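Local structure of type III secretion system effector HopBA1 (Pseudomonas syringae pv. aptata, 5T09) at residues N28-R33 / A44-L49; P207-S212 / S230-A235; I52-G57 / I186-A191. The protein acts as a virulence factor that the Arabidopsis resistance protein RBA1 recognizes, enhancing RBA1 self-association and so triggering plant cell death. One frame throughout, in Å; residues are numbered along the deposited sequence.

Interaction 1: residues N28-R33 / A44-L49; sequences NVRPPR and ASDNNL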
# COMPACT_ATOMS: atom_id res chain seq x y z
N ASN A 28 13.57 -10.15 -3.70
CA ASN A 28 13.47 -11.35 -4.52
C ASN A 28 12.30 -11.17 -5.49
O ASN A 28 11.15 -11.06 -5.06
CB ASN A 28 13.27 -12.60 -3.66
CG ASN A 28 14.48 -12.90 -2.80
OD1 ASN A 28 15.39 -13.63 -3.21
ND2 ASN A 28 14.50 -12.35 -1.59
N VAL A 29 12.60 -11.14 -6.78
CA VAL A 29 11.61 -10.89 -7.82
C VAL A 29 11.34 -12.21 -8.52
O VAL A 29 12.13 -12.65 -9.36
CB VAL A 29 12.06 -9.81 -8.80
CG1 VAL A 29 10.97 -9.52 -9.83
CG2 VAL A 29 12.45 -8.53 -8.06
N ARG A 30 10.22 -12.85 -8.18
CA ARG A 30 9.80 -14.11 -8.77
C ARG A 30 8.75 -13.85 -9.84
O ARG A 30 7.81 -13.09 -9.58
CB ARG A 30 9.24 -15.04 -7.69
CG ARG A 30 9.00 -16.47 -8.15
CD ARG A 30 9.13 -17.46 -7.00
NE ARG A 30 10.48 -17.49 -6.44
CZ ARG A 30 10.91 -18.38 -5.55
NH1 ARG A 30 10.11 -19.34 -5.12
NH2 ARG A 30 12.16 -18.32 -5.10
N PRO A 31 8.86 -14.43 -11.03
CA PRO A 31 7.84 -14.19 -12.07
C PRO A 31 6.44 -14.49 -11.54
O PRO A 31 6.21 -15.55 -10.95
CB PRO A 31 8.24 -15.16 -13.19
CG PRO A 31 9.71 -15.31 -13.02
CD PRO A 31 9.97 -15.25 -11.54
N PRO A 32 5.49 -13.58 -11.75
CA PRO A 32 4.16 -13.73 -11.13
C PRO A 32 3.58 -15.13 -11.32
O PRO A 32 3.68 -15.73 -12.39
CB PRO A 32 3.32 -12.67 -11.83
CG PRO A 32 4.29 -11.61 -12.19
CD PRO A 32 5.58 -12.33 -12.53
N ARG A 33 2.96 -15.63 -10.25
CA ARG A 33 2.43 -17.00 -10.23
C ARG A 33 0.96 -17.02 -10.65
O ARG A 33 0.06 -17.43 -9.91
CB ARG A 33 2.60 -17.60 -8.84
CG ARG A 33 3.98 -17.44 -8.22
CD ARG A 33 3.99 -17.96 -6.79
NE ARG A 33 5.27 -17.76 -6.11
CZ ARG A 33 5.49 -18.06 -4.83
NH1 ARG A 33 4.52 -18.58 -4.09
NH2 ARG A 33 6.68 -17.85 -4.29
N ALA A 44 4.77 -11.60 -1.35
CA ALA A 44 4.98 -11.50 0.09
C ALA A 44 5.71 -12.71 0.63
O ALA A 44 6.50 -12.59 1.57
CB ALA A 44 3.63 -11.32 0.80
N SER A 45 5.46 -13.89 0.05
CA SER A 45 6.15 -15.09 0.51
C SER A 45 7.65 -15.02 0.24
O SER A 45 8.44 -15.61 0.98
CB SER A 45 5.56 -16.33 -0.17
OG SER A 45 6.22 -17.51 0.27
N ASP A 46 8.06 -14.28 -0.79
CA ASP A 46 9.46 -14.22 -1.18
C ASP A 46 10.21 -13.03 -0.60
O ASP A 46 11.43 -12.96 -0.75
CB ASP A 46 9.57 -14.18 -2.71
CG ASP A 46 8.99 -15.41 -3.38
OD1 ASP A 46 8.91 -16.47 -2.71
OD2 ASP A 46 8.60 -15.33 -4.56
N ASN A 47 9.52 -12.10 0.07
CA ASN A 47 10.15 -10.89 0.57
C ASN A 47 9.66 -10.59 1.98
O ASN A 47 8.51 -10.86 2.33
CB ASN A 47 9.86 -9.68 -0.33
CG ASN A 47 10.57 -9.76 -1.66
OD1 ASN A 47 11.72 -9.36 -1.78
ND2 ASN A 47 9.87 -10.27 -2.67
N ASN A 48 10.56 -10.00 2.78
CA ASN A 48 10.18 -9.51 4.10
C ASN A 48 9.41 -8.20 4.03
O ASN A 48 8.72 -7.85 5.00
CB ASN A 48 11.42 -9.31 4.97
CG ASN A 48 12.02 -10.62 5.43
OD1 ASN A 48 11.32 -11.63 5.57
ND2 ASN A 48 13.33 -10.62 5.67
N LEU A 49 9.50 -7.47 2.92
CA LEU A 49 8.83 -6.19 2.79
C LEU A 49 8.33 -6.03 1.36
O LEU A 49 9.11 -6.17 0.41
CB LEU A 49 9.76 -5.03 3.16
CG LEU A 49 9.18 -3.62 3.06
CD1 LEU A 49 7.99 -3.45 3.99
CD2 LEU A 49 10.24 -2.58 3.36
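The Asn47 side-chain amide makes a pair of hydrogen bonds to the backbone of Asn28. One runs from Asn28 N to Asn47 OD1, 2.8 Å, and the other returns from Asn47 ND2 to Asn28 O, also 2.8 Å, so a single amide satisfies both the N-H and the C=O of one residue in an otherwise irregular loop. Asn47 ND2 also bonds to Ala43 O, which ties the pair to the last turn of the helix and fixes which way round the amide sits.

The charged half centres on Asp46. Asp46 OD1 and Arg33 NH2, 3.1 Å apart, form a salt bridge, the oxygen at the edge of the guanidinium and near its plane; the extended Arg33 chain runs head-on toward the Asp46 side chain. Arg30 behaves differently: it is bent at chi3 (-63°), and the carboxylate oxygens lie over one face of its guanidinium, the two planes 48° apart. Asp46 OD2 is 3.4 Å from Arg30 NE, a salt bridge by charge alone without a directed N-H.

This is a surface contact that laces the loop before helix 36-46 to the C-terminal end of that helix. Val29 reaches past it onto Leu209 of strand 209-214, and Asn48 continues toward strand 184-190.

Interaction 2: residues P207-S212 / S230-A235; sequences PGLVIS and SHIVIA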
# COMPACT_ATOMS: atom_id res chain seq x y z
N PRO A 207 14.53 -1.09 1.61
CA PRO A 207 14.39 -1.89 0.39
C PRO A 207 13.24 -2.88 0.51
O PRO A 207 13.03 -3.50 1.56
CB PRO A 207 15.74 -2.61 0.27
CG PRO A 207 16.68 -1.82 1.11
CD PRO A 207 15.86 -1.25 2.22
N GLY A 208 12.49 -3.03 -0.57
CA GLY A 208 11.39 -3.98 -0.60
C GLY A 208 10.91 -4.18 -2.02
O GLY A 208 11.23 -3.41 -2.93
N LEU A 209 10.12 -5.23 -2.19
CA LEU A 209 9.49 -5.53 -3.47
C LEU A 209 8.32 -4.57 -3.68
O LEU A 209 7.41 -4.50 -2.85
CB LEU A 209 9.02 -6.99 -3.48
CG LEU A 209 8.52 -7.64 -4.78
CD1 LEU A 209 7.09 -7.23 -5.11
CD2 LEU A 209 9.45 -7.32 -5.93
N VAL A 210 8.35 -3.82 -4.78
CA VAL A 210 7.33 -2.83 -5.09
C VAL A 210 6.42 -3.40 -6.17
O VAL A 210 6.89 -3.89 -7.21
CB VAL A 210 7.95 -1.50 -5.55
CG1 VAL A 210 6.86 -0.49 -5.89
CG2 VAL A 210 8.86 -0.95 -4.47
N ILE A 211 5.11 -3.32 -5.94
CA ILE A 211 4.10 -3.80 -6.87
C ILE A 211 3.39 -2.60 -7.48
O ILE A 211 3.05 -1.64 -6.77
CB ILE A 211 3.09 -4.73 -6.17
CG1 ILE A 211 3.80 -5.98 -5.66
CG2 ILE A 211 1.94 -5.09 -7.13
CD1 ILE A 211 2.90 -6.94 -4.89
N SER A 212 3.16 -2.66 -8.78
CA SER A 212 2.35 -1.69 -9.51
C SER A 212 1.20 -2.43 -10.18
O SER A 212 1.15 -3.66 -10.20
CB SER A 212 3.18 -0.94 -10.55
OG SER A 212 3.63 -1.81 -11.57
N SER A 230 8.66 0.10 -10.36
CA SER A 230 8.16 -1.06 -9.63
C SER A 230 8.94 -2.27 -10.11
O SER A 230 9.64 -2.22 -11.13
CB SER A 230 6.66 -1.28 -9.84
OG SER A 230 6.39 -1.65 -11.19
N HIS A 231 8.82 -3.38 -9.38
CA HIS A 231 9.47 -4.63 -9.75
C HIS A 231 8.54 -5.58 -10.49
O HIS A 231 8.99 -6.26 -11.42
CB HIS A 231 10.02 -5.33 -8.51
CG HIS A 231 11.08 -4.54 -7.79
ND1 HIS A 231 10.80 -3.72 -6.73
CD2 HIS A 231 12.42 -4.45 -8.00
CE1 HIS A 231 11.92 -3.16 -6.30
NE2 HIS A 231 12.91 -3.58 -7.06
N ILE A 232 7.27 -5.66 -10.10
CA ILE A 232 6.30 -6.50 -10.79
C ILE A 232 5.01 -5.71 -10.97
O ILE A 232 4.66 -4.86 -10.16
CB ILE A 232 6.03 -7.83 -10.05
CG1 ILE A 232 5.48 -7.59 -8.64
CG2 ILE A 232 7.30 -8.68 -10.00
CD1 ILE A 232 4.90 -8.83 -8.00
N VAL A 233 4.31 -6.01 -12.07
CA VAL A 233 3.05 -5.37 -12.40
C VAL A 233 1.96 -6.43 -12.33
O VAL A 233 2.07 -7.49 -12.96
CB VAL A 233 3.09 -4.73 -13.79
CG1 VAL A 233 1.85 -3.86 -14.01
CG2 VAL A 233 4.36 -3.92 -13.98
N ILE A 234 0.92 -6.16 -11.55
CA ILE A 234 -0.24 -7.04 -11.43
C ILE A 234 -1.31 -6.52 -12.38
O ILE A 234 -1.70 -5.35 -12.32
CB ILE A 234 -0.75 -7.10 -9.98
CG1 ILE A 234 0.22 -7.91 -9.12
CG2 ILE A 234 -2.17 -7.69 -9.93
CD1 ILE A 234 -0.17 -8.01 -7.66
N ALA A 235 -1.78 -7.39 -13.27
CA ALA A 235 -2.83 -7.03 -14.20
C ALA A 235 -4.18 -7.02 -13.49
O ALA A 235 -4.53 -7.97 -12.79
CB ALA A 235 -2.86 -8.02 -15.37
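His231 leans across to the strand at 209-212, and its side chain can be followed outward atom by atom. His231 CB comes first, packed against Leu209 CD2 at 3.3 Å, where the two chains run antiparallel alongside one another. His231 CG is still near that methyl, 3.7 Å from Leu209 CD2. With CG anti to the carbonyl carbon (chi1 -62°), the ring turns toward strand 209-212 and brings ND1 to Val210 N. There His231 ND1 accepts the backbone N-H of Val210 at 3.1 Å, the donor tilted 17° from the ring plane. His231 CE1 lies 3.4 Å from Gly208 O, and at the tip NE2 is bonded to Lys198 O, so both ring nitrogens have partners. Since ND1 accepts from a backbone N-H and NE2 faces a carbonyl, the ring probably carries its proton on NE2. The backbone adds a second bond to Val210, from His231 N to Val210 O.

The imidazole thus does the work of a main-chain acceptor just where the sheet begins. Beyond it the two strands run parallel, neighbours in the mixed sheet of this alpha-beta fold, joined by Ser212 N to Ile232 O and Ile234 N to Ser212 O. Strand 209-214 is bonded on its other edge to strand 49-54.

On the face of Ile211 and Ile232 the side chains are apolar. Ile211 and Ile232 point the same way, flank to flank, CG1 to CG1 at 3.8 Å, while Ile211 CG2 meets Ile234 CD1 at 3.6 Å; helix 36-46 covers this face through Thr39 and Leu40. On the face of Ser212 and Val233, Ser212 OG and Ser230 OG share a hydrogen bond of 2.8 Å, and Val233 CG2 rests against the Ser212 hydroxyl.

Interaction 3: residues I52-G57 / I186-A191; sequences IGDEHG and IVWGGA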
# COMPACT_ATOMS: atom_id res chain seq x y z
N ILE A 52 2.79 -1.94 -1.91
CA ILE A 52 1.66 -1.94 -2.83
C ILE A 52 1.41 -0.50 -3.25
O ILE A 52 0.95 0.32 -2.44
CB ILE A 52 0.41 -2.56 -2.19
CG1 ILE A 52 0.65 -4.03 -1.84
CG2 ILE A 52 -0.79 -2.44 -3.14
CD1 ILE A 52 -0.49 -4.69 -1.09
N GLY A 53 1.71 -0.19 -4.51
CA GLY A 53 1.51 1.15 -5.01
C GLY A 53 0.05 1.42 -5.31
O GLY A 53 -0.49 0.90 -6.29
N ASP A 54 -0.59 2.23 -4.47
CA ASP A 54 -2.02 2.47 -4.62
C ASP A 54 -2.28 3.43 -5.77
O ASP A 54 -1.51 4.37 -6.01
CB ASP A 54 -2.61 3.03 -3.34
CG ASP A 54 -4.12 2.91 -3.31
OD1 ASP A 54 -4.63 1.80 -3.57
OD2 ASP A 54 -4.80 3.93 -3.04
N GLU A 55 -3.37 3.19 -6.48
CA GLU A 55 -3.98 4.17 -7.38
C GLU A 55 -5.29 4.55 -6.72
O GLU A 55 -6.25 3.78 -6.73
CB GLU A 55 -4.19 3.60 -8.77
CG GLU A 55 -2.92 3.06 -9.42
CD GLU A 55 -3.14 2.65 -10.86
OE1 GLU A 55 -3.99 3.27 -11.54
OE2 GLU A 55 -2.46 1.70 -11.32
N HIS A 56 -5.33 5.74 -6.11
CA HIS A 56 -6.48 6.13 -5.31
C HIS A 56 -7.74 6.12 -6.17
O HIS A 56 -7.76 6.69 -7.27
CB HIS A 56 -6.26 7.52 -4.71
CG HIS A 56 -5.00 7.65 -3.91
ND1 HIS A 56 -4.49 6.63 -3.14
CD2 HIS A 56 -4.14 8.69 -3.78
CE1 HIS A 56 -3.38 7.03 -2.56
NE2 HIS A 56 -3.14 8.28 -2.93
N GLY A 57 -8.78 5.46 -5.68
CA GLY A 57 -10.06 5.42 -6.35
C GLY A 57 -10.32 4.15 -7.13
O GLY A 57 -11.47 3.92 -7.54
N ILE A 186 3.69 -5.35 4.85
CA ILE A 186 3.32 -4.71 3.60
C ILE A 186 3.05 -3.24 3.89
O ILE A 186 2.38 -2.90 4.87
CB ILE A 186 2.08 -5.37 2.96
CG1 ILE A 186 2.41 -6.80 2.53
CG2 ILE A 186 1.58 -4.55 1.77
CD1 ILE A 186 1.21 -7.62 2.12
N VAL A 187 3.59 -2.37 3.04
CA VAL A 187 3.32 -0.94 3.08
C VAL A 187 2.46 -0.59 1.88
O VAL A 187 2.83 -0.87 0.74
CB VAL A 187 4.63 -0.12 3.09
CG1 VAL A 187 4.35 1.36 2.85
CG2 VAL A 187 5.36 -0.32 4.40
N TRP A 188 1.30 0.02 2.15
CA TRP A 188 0.30 0.31 1.13
C TRP A 188 0.10 1.82 1.09
O TRP A 188 -0.37 2.42 2.06
CB TRP A 188 -1.01 -0.42 1.46
CG TRP A 188 -2.13 -0.20 0.50
CD1 TRP A 188 -2.06 0.31 -0.76
CD2 TRP A 188 -3.51 -0.51 0.73
NE1 TRP A 188 -3.31 0.34 -1.33
CE2 TRP A 188 -4.22 -0.16 -0.44
CE3 TRP A 188 -4.21 -1.05 1.81
CZ2 TRP A 188 -5.60 -0.32 -0.55
CZ3 TRP A 188 -5.58 -1.21 1.70
CH2 TRP A 188 -6.26 -0.84 0.53
N GLY A 189 0.49 2.43 -0.03
CA GLY A 189 0.42 3.87 -0.17
C GLY A 189 0.49 4.25 -1.63
O GLY A 189 0.73 3.41 -2.50
N GLY A 190 0.29 5.54 -1.88
CA GLY A 190 0.26 6.06 -3.24
C GLY A 190 1.47 5.67 -4.06
O GLY A 190 2.61 5.86 -3.63
N ALA A 191 1.22 5.13 -5.26
CA ALA A 191 2.29 4.60 -6.09
C ALA A 191 3.33 5.66 -6.44
O ALA A 191 4.50 5.33 -6.66
CB ALA A 191 1.71 3.99 -7.37
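Asp54 and Trp188 meet beside the C-terminal ends of two parallel strands. Asp54 CG stands anti to the backbone N (chi1 -163°), which carries the carboxylate out to the indole. Trp188 NE1 donates to Asp54 OD1 at 3.0 Å; the oxygen is near the ring plane, but the N-H arrives from above the carboxylate, the two planes being 83° apart. Asp54 OD2 takes His56 ND1 at 2.7 Å on its anti side, within the imidazole plane. Gripped at both oxygens, the buried carboxylate is probably held from rotating, and it helps to orient the His56 ring, which also packs against Trp112 and His115; His56 CE1 passes 3.8 Å from Gly190 CA.

Trp188 holds its ring with CG anti to N (chi1 180°), bringing Trp188 CD1 to 3.9 Å from Ile52 CG2. Further back, Ile52 CD1 touches Ile186 CG2 at 3.5 Å, and Ile65 of helix 60-74 covers Ile52 and Trp188.

A parallel ladder joins the backbones, from the Ile52 N to Val187 O bond up to that of Ala191 N to Asp54 O. The C-terminal edge of such a parallel core, here EreA/ChaN-like, is where alpha-beta folds usually place functional groups, though no role is established for Asp54 or His56.

Overall arrangement
Interactions 2 and 3 are buried and belong to one sheet, whereas interaction 1 lies at the surface, about 17 Å from interaction 3 between centres. Strands 49-54 and 209-214 are neighbours, so the ladders of interactions 2 and 3 join directly, Ile211 O lying 3.0 Å from Gly53 N. Leu49, just after helix 36-46, puts its O 2.9 Å from Leu209 N, while Val29 in the loop before the helix packs on Ile232. Chemistry follows place: arginine-carboxylate pairs and an amide-to-backbone pair outside; backbone ladders inside, with apolar side chains on one face and polar ones on the other in interaction 2, and a buried carboxylate in interaction 3.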